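Local atomic coordinates of SIR4-interacting protein SIF2 (Saccharomyces cerevisiae, PDB entry 1R5M), a protein that antagonizes telomeric silencing in yeast and belongs to the Set3C corepressor complex, its C-terminal WD40 domain folding as a beta propeller. Residues L56-L61 with N403-K408; R95-L100 with N129-L134; G227-Y232 with I244-P249. All coordinates share one frame; numbering follows the deposited sequence.

Contact 1. Residues L56-L61 with N403-K408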
# COMPACT_ATOMS: atom_id res chain seq x y z
N LEU A 56 0.83 14.14 -6.30
CA LEU A 56 0.54 15.56 -6.48
C LEU A 56 -0.24 15.93 -7.74
O LEU A 56 -0.74 17.05 -7.84
CB LEU A 56 1.84 16.37 -6.41
CG LEU A 56 2.53 16.31 -5.04
CD1 LEU A 56 3.83 17.09 -5.10
CD2 LEU A 56 1.61 16.88 -3.97
N ASP A 57 -0.34 15.00 -8.68
CA ASP A 57 -1.07 15.26 -9.92
C ASP A 57 -2.24 14.28 -10.01
O ASP A 57 -2.05 13.09 -10.25
CB ASP A 57 -0.15 15.06 -11.13
CG ASP A 57 -0.76 15.59 -12.41
OD1 ASP A 57 -1.98 15.44 -12.60
OD2 ASP A 57 -0.00 16.16 -13.24
N GLU A 58 -3.45 14.79 -9.82
CA GLU A 58 -4.65 13.95 -9.84
C GLU A 58 -4.93 13.23 -11.15
O GLU A 58 -5.74 12.30 -11.17
CB GLU A 58 -5.88 14.78 -9.45
CG GLU A 58 -6.44 15.65 -10.57
CD GLU A 58 -7.77 16.27 -10.19
OE1 GLU A 58 -7.78 17.30 -9.49
OE2 GLU A 58 -8.82 15.70 -10.58
N SER A 59 -4.26 13.62 -12.22
CA SER A 59 -4.49 13.01 -13.53
C SER A 59 -3.49 11.94 -13.95
O SER A 59 -3.69 11.28 -14.97
CB SER A 59 -4.52 14.09 -14.62
OG SER A 59 -3.21 14.54 -14.91
N ILE A 60 -2.43 11.76 -13.18
CA ILE A 60 -1.40 10.79 -13.54
C ILE A 60 -1.44 9.48 -12.76
O ILE A 60 -1.41 9.47 -11.53
CB ILE A 60 0.01 11.42 -13.40
CG1 ILE A 60 0.11 12.64 -14.32
CG2 ILE A 60 1.08 10.39 -13.75
CD1 ILE A 60 1.45 13.36 -14.25
N LEU A 61 -1.49 8.39 -13.51
CA LEU A 61 -1.54 7.04 -12.96
C LEU A 61 -0.37 6.20 -13.45
O LEU A 61 0.00 6.26 -14.63
CB LEU A 61 -2.86 6.36 -13.38
CG LEU A 61 -3.06 4.89 -13.02
CD1 LEU A 61 -3.13 4.73 -11.52
CD2 LEU A 61 -4.35 4.37 -13.67
N ASN A 403 -6.69 8.37 -6.57
CA ASN A 403 -5.91 9.46 -7.13
C ASN A 403 -5.85 10.48 -5.98
O ASN A 403 -6.61 10.37 -5.01
CB ASN A 403 -6.53 10.01 -8.43
CG ASN A 403 -7.73 10.91 -8.21
OD1 ASN A 403 -8.51 10.74 -7.27
ND2 ASN A 403 -7.91 11.86 -9.12
N CYS A 404 -4.95 11.45 -6.06
CA CYS A 404 -4.80 12.38 -4.95
C CYS A 404 -6.00 13.27 -4.63
O CYS A 404 -6.14 13.72 -3.50
CB CYS A 404 -3.54 13.24 -5.15
SG CYS A 404 -3.52 14.33 -6.59
N ALA A 405 -6.86 13.49 -5.61
CA ALA A 405 -8.04 14.33 -5.41
C ALA A 405 -9.21 13.54 -4.81
O ALA A 405 -10.19 14.12 -4.35
CB ALA A 405 -8.46 14.95 -6.74
N GLY A 406 -9.09 12.22 -4.83
CA GLY A 406 -10.14 11.38 -4.28
C GLY A 406 -11.37 11.23 -5.16
O GLY A 406 -12.43 10.83 -4.67
N ASN A 407 -11.25 11.54 -6.45
CA ASN A 407 -12.40 11.41 -7.35
C ASN A 407 -12.26 10.26 -8.34
O ASN A 407 -13.10 10.08 -9.22
CB ASN A 407 -12.66 12.72 -8.10
CG ASN A 407 -11.44 13.25 -8.83
OD1 ASN A 407 -10.66 12.49 -9.40
ND2 ASN A 407 -11.28 14.57 -8.82
N LYS A 408 -11.18 9.49 -8.21
CA LYS A 408 -10.95 8.34 -9.09
C LYS A 408 -10.23 7.22 -8.35
O LYS A 408 -9.39 7.47 -7.49
CB LYS A 408 -10.09 8.75 -10.30
CG LYS A 408 -10.73 9.77 -11.22
CD LYS A 408 -9.80 10.12 -12.37
CE LYS A 408 -10.41 11.17 -13.27
NZ LYS A 408 -10.75 12.41 -12.52
O HOH W 1 -3.21 11.33 -8.35
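Asn403 and Glu58 set the polar core of this contact between two type I turns, Asp57 to Ile60 and Asn403 to Gly406, whose nearest CA atoms, those of Glu58 and Cys404, lie 5.1 Å apart. Asn403 ND2 donates to the backbone oxygen Glu58 O at 3.0 Å; the bond is nearly straight (171°) and runs in the amide plane. With CG between its own backbone N and carbonyl carbon (chi1 77°), the Asn403 amide is turned to bring ND2 to Glu58 O while OD1 faces back into its own loop. There OD1 accepts from Asn407 N in the carbonyl plane and from Lys408 N above that plane, while ND2 gives a second bond to Asn407 OD1 at 2.8 Å. Lys408 NZ reaches that same OD1 from the opposite face. Asn407 in turn donates through ND2 to Glu58 OE2 at 3.2 Å, meeting it from above the carboxylate plane. An alanine at Asn403 is likely to leave Glu58 O without this donor, and the backbone N-H groups of Asn407 and Lys408 without their shared acceptor.

Water 1 bridges the backbones, giving to Asp57 O at 2.8 Å and accepting from Cys404 N at 2.9 Å. Beside it Cys404 SG lies against the backbone of Glu58, 3.3 Å from Glu58 N. Lys408 NZ stays 4.3 Å from Glu58 OE2, where the opposite charges would probably still attract. The joint between WD repeats 1 and 8 probably owes its specificity to the two direct bonds, to Glu58 O and OE2, and the water bridge.

Contact 2. Residues R95-L100 with N129-L134. With SO4 (sulfate ion), chain B.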
# COMPACT_ATOMS: atom_id res chain seq x y z
N ARG A 95 9.91 -0.08 -19.20
CA ARG A 95 10.22 -1.48 -19.43
C ARG A 95 11.47 -2.02 -18.74
O ARG A 95 12.47 -1.31 -18.60
CB ARG A 95 10.32 -1.72 -20.94
CG ARG A 95 10.15 -3.17 -21.38
CD ARG A 95 10.09 -3.26 -22.90
NE ARG A 95 9.00 -2.47 -23.48
CZ ARG A 95 7.74 -2.88 -23.59
NH1 ARG A 95 7.39 -4.09 -23.17
NH2 ARG A 95 6.82 -2.09 -24.13
N HIS A 96 11.38 -3.27 -18.29
CA HIS A 96 12.50 -3.95 -17.65
C HIS A 96 12.92 -5.07 -18.59
O HIS A 96 12.08 -5.81 -19.10
CB HIS A 96 12.07 -4.59 -16.32
CG HIS A 96 11.85 -3.62 -15.21
ND1 HIS A 96 12.65 -3.56 -14.09
CD2 HIS A 96 10.87 -2.70 -15.01
CE1 HIS A 96 12.18 -2.66 -13.25
NE2 HIS A 96 11.10 -2.12 -13.78
N PRO A 97 14.22 -5.22 -18.85
CA PRO A 97 14.64 -6.29 -19.75
C PRO A 97 14.48 -7.63 -19.04
O PRO A 97 14.43 -7.68 -17.81
CB PRO A 97 16.10 -5.96 -20.03
CG PRO A 97 16.54 -5.34 -18.73
CD PRO A 97 15.37 -4.42 -18.40
N PHE A 98 14.36 -8.72 -19.79
CA PHE A 98 14.27 -10.02 -19.16
C PHE A 98 15.70 -10.39 -18.81
O PHE A 98 16.63 -10.02 -19.52
CB PHE A 98 13.65 -11.06 -20.10
CG PHE A 98 12.17 -10.90 -20.28
CD1 PHE A 98 11.66 -10.01 -21.22
CD2 PHE A 98 11.28 -11.63 -19.50
CE1 PHE A 98 10.29 -9.84 -21.37
CE2 PHE A 98 9.91 -11.47 -19.64
CZ PHE A 98 9.41 -10.57 -20.58
N ALA A 99 15.88 -11.11 -17.71
CA ALA A 99 17.21 -11.50 -17.25
C ALA A 99 17.95 -12.36 -18.26
O ALA A 99 17.35 -13.12 -19.02
CB ALA A 99 17.10 -12.23 -15.92
N LEU A 100 19.27 -12.23 -18.25
CA LEU A 100 20.12 -13.00 -19.14
C LEU A 100 19.88 -14.46 -18.79
O LEU A 100 19.83 -15.32 -19.67
CB LEU A 100 21.59 -12.64 -18.90
CG LEU A 100 22.64 -13.33 -19.77
CD1 LEU A 100 22.44 -12.94 -21.23
CD2 LEU A 100 24.03 -12.93 -19.30
N ASN A 129 11.94 -10.67 -11.02
CA ASN A 129 13.31 -11.14 -10.85
C ASN A 129 14.10 -10.36 -9.80
O ASN A 129 15.24 -10.72 -9.50
CB ASN A 129 14.07 -11.18 -12.19
CG ASN A 129 14.40 -9.80 -12.75
OD1 ASN A 129 14.80 -8.89 -12.02
ND2 ASN A 129 14.26 -9.65 -14.06
N GLY A 130 13.49 -9.31 -9.25
CA GLY A 130 14.14 -8.53 -8.21
C GLY A 130 14.68 -7.17 -8.60
O GLY A 130 14.97 -6.35 -7.73
N GLU A 131 14.81 -6.92 -9.89
CA GLU A 131 15.34 -5.64 -10.35
C GLU A 131 14.44 -4.45 -10.05
O GLU A 131 13.22 -4.54 -10.13
CB GLU A 131 15.60 -5.69 -11.86
CG GLU A 131 16.25 -4.42 -12.41
CD GLU A 131 16.33 -4.42 -13.92
OE1 GLU A 131 15.27 -4.43 -14.57
OE2 GLU A 131 17.46 -4.41 -14.45
N LEU A 132 15.07 -3.33 -9.72
CA LEU A 132 14.36 -2.09 -9.47
C LEU A 132 14.88 -1.07 -10.48
O LEU A 132 16.07 -1.07 -10.80
CB LEU A 132 14.67 -1.56 -8.06
CG LEU A 132 14.23 -2.38 -6.85
CD1 LEU A 132 14.93 -1.83 -5.61
CD2 LEU A 132 12.72 -2.31 -6.68
N ARG A 133 13.99 -0.23 -11.00
CA ARG A 133 14.38 0.83 -11.91
C ARG A 133 13.76 2.12 -11.41
O ARG A 133 12.64 2.12 -10.88
CB ARG A 133 13.95 0.53 -13.35
CG ARG A 133 14.86 -0.51 -14.00
CD ARG A 133 14.52 -0.87 -15.44
NE ARG A 133 15.50 -1.87 -15.85
CZ ARG A 133 16.47 -1.67 -16.74
NH1 ARG A 133 16.60 -0.50 -17.35
NH2 ARG A 133 17.37 -2.61 -16.94
N LEU A 134 14.51 3.21 -11.55
CA LEU A 134 14.08 4.54 -11.10
C LEU A 134 13.81 5.39 -12.33
O LEU A 134 14.65 5.47 -13.23
CB LEU A 134 15.19 5.17 -10.26
CG LEU A 134 14.96 6.60 -9.78
CD1 LEU A 134 13.82 6.63 -8.77
CD2 LEU A 134 16.24 7.13 -9.16
S SO4 B . 3.76 -4.43 -24.32
O1 SO4 B . 4.78 -5.29 -23.70
O2 SO4 B . 3.09 -5.16 -25.41
O3 SO4 B . 2.77 -4.03 -23.30
O4 SO4 B . 4.39 -3.21 -24.86
O HOH W 2 14.93 -7.07 -15.30
O HOH W 3 13.77 -12.05 -15.85
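His96 and Arg133, and further along Ala99 and Asn129, are the backbone points that come nearest, with CA to CA distances of 7.7 Å and 7.5 Å. End to end the two segments run 140° apart, and at this spacing it is side chains and waters that join them.

His96 ND1 donates to Glu131 OE1 at 2.8 Å, on the anti side of the carboxylate, through a bent bond (143°); its NE2 is hydrogen-bonded to Thr125 OG1. Arg133 NE reaches the same oxygen at 2.9 Å, almost straight, from above the carboxylate plane, and NH2 takes OE2, so the guanidinium grips Glu131 side-on as a salt bridge. The Arg133 chain, extended from CG to NE, slides past the imidazole and lays CD over one ring face, 3.7 Å from the centroid, a CH-pi contact. Pro97 CD covers a face of the guanidinium, 3.1 Å from Arg133 NH2. Two waters extend the link: water 2 joins Pro97 O to Asn129 ND2, and water 3 joins Ala99 N to that same nitrogen. Farther out, Arg95 NH1 and NH2 bind O1 and O4 of a sulfate, probably from the crystallisation liquor, which Asn67 and Arg71 also bind.

The loop leaving strand 86-95 is thereby fastened to strand 132-136 of the following blade. A histidine between blades, hydrogen-bonded through NE2 to a hydroxyl on the neighbouring sheet and through ND1 to a carboxylate, recalls the WD40 hydrogen-bond tetrad. The likeness is partial, because Glu131 supplies its carboxylate from just past the turn that holds Asn129.

Contact 3. Residues G227-Y232 with I244-P249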
# COMPACT_ATOMS: atom_id res chain seq x y z
N GLY A 227 7.61 -12.28 14.51
CA GLY A 227 6.73 -11.13 14.66
C GLY A 227 7.33 -9.85 15.20
O GLY A 227 6.63 -8.85 15.36
N ALA A 228 8.63 -9.85 15.48
CA ALA A 228 9.27 -8.65 15.99
C ALA A 228 9.43 -7.64 14.86
O ALA A 228 9.41 -8.00 13.69
CB ALA A 228 10.64 -8.99 16.58
N ILE A 229 9.55 -6.37 15.23
CA ILE A 229 9.77 -5.30 14.27
C ILE A 229 11.09 -4.66 14.69
O ILE A 229 11.21 -4.16 15.81
CB ILE A 229 8.65 -4.23 14.32
CG1 ILE A 229 7.32 -4.86 13.91
CG2 ILE A 229 9.00 -3.07 13.38
CD1 ILE A 229 6.10 -4.04 14.31
N PHE A 230 12.08 -4.71 13.81
CA PHE A 230 13.40 -4.15 14.10
C PHE A 230 13.50 -2.69 13.68
O PHE A 230 13.02 -2.31 12.60
CB PHE A 230 14.48 -4.96 13.39
CG PHE A 230 14.81 -6.28 14.05
CD1 PHE A 230 13.90 -6.91 14.88
CD2 PHE A 230 16.04 -6.89 13.81
CE1 PHE A 230 14.20 -8.14 15.47
CE2 PHE A 230 16.35 -8.12 14.40
CZ PHE A 230 15.43 -8.75 15.23
N VAL A 231 14.11 -1.86 14.52
CA VAL A 231 14.28 -0.44 14.23
C VAL A 231 15.74 -0.19 13.88
O VAL A 231 16.64 -0.70 14.56
CB VAL A 231 13.89 0.44 15.44
CG1 VAL A 231 13.86 1.90 15.03
CG2 VAL A 231 12.53 0.00 15.99
N TYR A 232 15.98 0.60 12.83
CA TYR A 232 17.33 0.91 12.40
C TYR A 232 17.56 2.38 12.11
O TYR A 232 16.63 3.15 11.89
CB TYR A 232 17.68 0.16 11.11
CG TYR A 232 17.73 -1.34 11.22
CD1 TYR A 232 16.59 -2.11 11.03
CD2 TYR A 232 18.94 -2.00 11.47
CE1 TYR A 232 16.64 -3.50 11.09
CE2 TYR A 232 19.00 -3.38 11.53
CZ TYR A 232 17.85 -4.13 11.34
OH TYR A 232 17.91 -5.50 11.39
N ILE A 244 8.69 -5.62 20.27
CA ILE A 244 8.19 -6.97 20.49
C ILE A 244 6.73 -6.98 20.93
O ILE A 244 6.33 -6.23 21.82
CB ILE A 244 9.02 -7.69 21.58
CG1 ILE A 244 10.51 -7.66 21.20
CG2 ILE A 244 8.54 -9.12 21.74
CD1 ILE A 244 10.83 -8.34 19.89
N GLY A 245 5.93 -7.83 20.29
CA GLY A 245 4.52 -7.92 20.63
C GLY A 245 3.72 -8.82 19.72
O GLY A 245 2.94 -9.65 20.19
N HIS A 246 3.90 -8.68 18.41
CA HIS A 246 3.16 -9.51 17.46
C HIS A 246 3.59 -10.97 17.49
O HIS A 246 4.74 -11.28 17.83
CB HIS A 246 3.33 -8.96 16.04
CG HIS A 246 2.53 -7.72 15.77
ND1 HIS A 246 1.15 -7.70 15.84
CD2 HIS A 246 2.91 -6.47 15.41
CE1 HIS A 246 0.72 -6.49 15.54
NE2 HIS A 246 1.76 -5.73 15.27
N HIS A 247 2.67 -11.86 17.15
CA HIS A 247 2.95 -13.30 17.15
C HIS A 247 2.88 -13.90 15.76
O HIS A 247 2.80 -15.12 15.60
CB HIS A 247 1.95 -14.03 18.06
CG HIS A 247 1.85 -13.47 19.44
ND1 HIS A 247 1.24 -12.26 19.70
CD2 HIS A 247 2.27 -13.95 20.63
CE1 HIS A 247 1.29 -12.02 21.00
NE2 HIS A 247 1.91 -13.02 21.59
N GLY A 248 2.90 -13.04 14.74
CA GLY A 248 2.84 -13.53 13.37
C GLY A 248 3.46 -12.55 12.41
O GLY A 248 3.83 -11.44 12.82
N PRO A 249 3.61 -12.91 11.13
CA PRO A 249 4.20 -12.02 10.12
C PRO A 249 3.59 -10.62 10.12
O PRO A 249 2.40 -10.44 10.39
CB PRO A 249 3.96 -12.76 8.82
CG PRO A 249 4.08 -14.20 9.25
CD PRO A 249 3.28 -14.22 10.53
O HOH W 4 5.89 -6.90 17.12
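Ala228 CB lies 3.4 Å from Ile244 CD1, tight for two carbons. The side chain of Ile244 sets out away from 227-232, but the chain folds back: CG1 is anti to the carbonyl carbon and a second turn (chi2 -60°) brings CD1 round to the alanine methyl.

His246 meets the residues on either side of Ala228. Its CB sits 3.4 Å from Gly227 O, and its CD2 edge lies 4.2 Å from Ile229 CD1, the two side chains being set at a slant. CG of His246 is anti to the carbonyl carbon (chi1 -75°), which puts the CD2 edge of the ring beside Ile229 CD1, while ND1 binds Asp268 and NE2 binds Ser264. Gly227 has to be bare: a CB there would fall 2.4 Å from His246 O, and its positive phi would also jam one against the preceding carbonyl.

No direct hydrogen bond joins the segments; water 4 gives to Gly227 O at 2.7 Å and accepts from His246 N at 3.0 Å. The contact therefore rests on fit and one bridging water, while the polar ends of His246 are spent within WD repeat 5 in the His-Ser-Asp network familiar from WD40 blades.

From the N terminus, segment 56-61 in WD repeat 1 meets 403-408 in WD repeat 8, so contact 1 closes a loop that takes in most of the propeller and ties its first and last repeats. Contacts 2 and 3 both fall within that loop, in series: contact 2 closes before contact 3 opens, and neither crosses the other. Contact 2 joins the loop after strand 86-95 to the sheet 111-145; contact 3 links the sheet 213-243 to the loop leading into the sheet 250-285. None touch, their centres being 27 to 34 Å apart, and contacts 1 and 3 lie on opposite sides of the chain's centre, as expected for a ring of blades.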